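Local coordinates for protein serine Recombinase (PDB 3LHF) that probably binds DNA and exchanges its strands as a transposon-encoded serine recombinase, this chain holding the resolvase-type catalytic domain, at residues D[81-86]-D[91-96]. The protein carries 1 engineered substitution. Numbering follows the deposited sequence.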
loop_
_atom_site.group_PDB
_atom_site.type_symbol
_atom_site.label_atom_id
_atom_site.label_comp_id
_atom_site.label_asym_id
_atom_site.label_seq_id
_atom_site.Cartn_x
_atom_site.Cartn_y
_atom_site.Cartn_z
ATOM N N ILE D 81 3.577 5.446 3.356
ATOM C CA ILE D 81 3.544 6.420 2.289
ATOM C C ILE D 81 2.763 7.613 2.759
ATOM O O ILE D 81 3.151 8.741 2.563
ATOM C CB ILE D 81 2.893 5.851 1.052
ATOM C CG1 ILE D 81 3.748 4.729 0.508
ATOM C CG2 ILE D 81 2.737 6.898 0.036
ATOM C CD1 ILE D 81 3.049 3.849 -0.389
ATOM N N LEU D 82 1.673 7.323 3.432
ATOM C CA LEU D 82 0.836 8.329 3.991
ATOM C C LEU D 82 1.620 9.121 4.996
ATOM O O LEU D 82 1.500 10.310 5.049
ATOM C CB LEU D 82 -0.362 7.689 4.673
ATOM C CG LEU D 82 -1.221 6.757 3.837
ATOM C CD1 LEU D 82 -2.574 6.675 4.391
ATOM C CD2 LEU D 82 -1.283 7.233 2.450
ATOM N N GLU D 83 2.427 8.461 5.801
ATOM C CA GLU D 83 3.213 9.166 6.786
ATOM C C GLU D 83 4.235 10.134 6.184
ATOM O O GLU D 83 4.402 11.235 6.650
ATOM C CB GLU D 83 3.909 8.171 7.684
ATOM C CG GLU D 83 3.073 7.719 8.832
ATOM C CD GLU D 83 3.719 6.640 9.650
ATOM O OE1 GLU D 83 4.194 5.669 9.079
ATOM O OE2 GLU D 83 3.745 6.760 10.869
ATOM N N GLU D 84 4.941 9.691 5.167
ATOM C CA GLU D 84 5.861 10.536 4.455
ATOM C C GLU D 84 5.108 11.622 3.758
ATOM O O GLU D 84 5.554 12.733 3.686
ATOM C CB GLU D 84 6.705 9.730 3.493
ATOM C CG GLU D 84 7.825 8.959 4.169
ATOM C CD GLU D 84 8.907 9.837 4.730
ATOM O OE1 GLU D 84 9.687 9.375 5.559
ATOM O OE2 GLU D 84 8.983 10.997 4.353
ATOM N N VAL D 85 3.946 11.286 3.246
ATOM C CA VAL D 85 3.098 12.259 2.605
ATOM C C VAL D 85 2.651 13.327 3.588
ATOM O O VAL D 85 2.638 14.497 3.263
ATOM C CB VAL D 85 1.881 11.587 1.992
ATOM C CG1 VAL D 85 0.722 12.465 2.022
ATOM C CG2 VAL D 85 2.151 11.183 0.618
ATOM N N CYS D 86 2.287 12.909 4.791
ATOM C CA CYS D 86 1.845 13.809 5.824
ATOM C C CYS D 86 2.930 14.778 6.261
ATOM O O CYS D 86 2.707 15.962 6.375
ATOM C CB CYS D 86 1.402 13.002 7.024
ATOM S SG CYS D 86 -0.244 13.223 7.524
ATOM N N CYS D 91 0.637 17.749 8.315
ATOM C CA CYS D 91 -0.404 16.955 8.932
ATOM C C CYS D 91 0.148 15.809 9.742
ATOM O O CYS D 91 1.211 15.308 9.491
ATOM C CB CYS D 91 -1.354 16.401 7.899
ATOM S SG CYS D 91 -2.698 15.548 8.640
ATOM N N GLU D 92 -0.623 15.396 10.722
ATOM C CA GLU D 92 -0.212 14.405 11.675
ATOM C C GLU D 92 -1.235 13.287 11.715
ATOM O O GLU D 92 -2.428 13.524 11.654
ATOM C CB GLU D 92 -0.033 15.085 13.024
ATOM C CG GLU D 92 -0.316 14.299 14.246
ATOM C CD GLU D 92 -0.537 15.188 15.433
ATOM O OE1 GLU D 92 -0.733 16.384 15.243
ATOM O OE2 GLU D 92 -0.531 14.698 16.556
ATOM N N ILE D 93 -0.764 12.055 11.792
ATOM C CA ILE D 93 -1.681 10.957 11.918
ATOM C C ILE D 93 -1.675 10.458 13.322
ATOM O O ILE D 93 -0.711 9.910 13.787
ATOM C CB ILE D 93 -1.323 9.806 11.006
ATOM C CG1 ILE D 93 -1.142 10.303 9.594
ATOM C CG2 ILE D 93 -2.395 8.779 11.037
ATOM C CD1 ILE D 93 -1.143 9.252 8.601
ATOM N N VAL D 94 -2.786 10.667 13.985
ATOM C CA VAL D 94 -2.990 10.226 15.334
ATOM C C VAL D 94 -3.838 8.968 15.292
ATOM O O VAL D 94 -4.841 8.912 14.629
ATOM C CB VAL D 94 -3.637 11.329 16.139
ATOM C CG1 VAL D 94 -4.025 10.871 17.452
ATOM C CG2 VAL D 94 -2.710 12.444 16.258
ATOM N N VAL D 95 -3.372 7.945 15.982
ATOM C CA VAL D 95 -3.996 6.640 15.991
ATOM C C VAL D 95 -4.386 6.285 17.409
ATOM O O VAL D 95 -3.547 6.103 18.232
ATOM C CB VAL D 95 -3.018 5.573 15.486
ATOM C CG1 VAL D 95 -3.595 4.218 15.652
ATOM C CG2 VAL D 95 -2.654 5.801 14.074
ATOM N N ILE D 96 -5.666 6.184 17.700
ATOM C CA ILE D 96 -6.064 6.021 19.074
ATOM C C ILE D 96 -5.960 4.605 19.621
ATOM O O ILE D 96 -5.924 4.428 20.792
ATOM C CB ILE D 96 -7.410 6.711 19.422
ATOM C CG1 ILE D 96 -8.550 6.228 18.566
ATOM C CG2 ILE D 96 -7.326 8.231 19.278
ATOM C CD1 ILE D 96 -9.675 7.201 18.556
#
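Cys-91 N donates a weak hydrogen bond to Cys-86 O; the atoms stand 3.4 Å apart, yet the N-H points almost straight at its acceptor (162°). The bond closes the short turn between helix 79-88 and strand 92-95, where the cysteine CA atoms stand 5.0 Å apart. Cys-86 is directed at the strand, and its SG lies against the Cys-91 backbone and side chain. Cys-86 SG is 3.4 Å from Cys-91 CB and 3.2 Å from Cys-91 O. Cys-91 SG remains 3.6 Å from Cys-86 SG, too far for a disulfide, so the two sulfurs meet as packed side chains. A small side chain suits so close an approach to the backbone. Two residues on, Ile-93 faces the helix. Its CG1 lies 3.7 Å from Cys-86 SG, and with chi1 at -52° that branch runs anti to the carbonyl carbon and extends CD1 to Leu-82 CB, 4.3 Å away. CD1 also approaches the aliphatic CG of Glu-83, a residue whose methylene groups can border the apolar patch while its carboxylate belongs to the exposed side. Glu-92, just before Ile-93, points away from the helix. The segment axes lie 8.5 Å apart at 134°, so the helix slants back over the outermost strand within this chain. The pair forms the return half of a beta-alpha-beta crossover from the parallel strand 63-68 in the resolvase-type N-terminal domain. On the sheet side, Cys-91 touches Val-63 and Val-66 of that strand, and both cysteines reach Ile-58 of helix 49-58. Elsewhere on helix 79-88, Leu-82 and Val-85 pack against Ile-81 and Val-85 of the second subunit, placing the helix between its own sheet and the dimer partner.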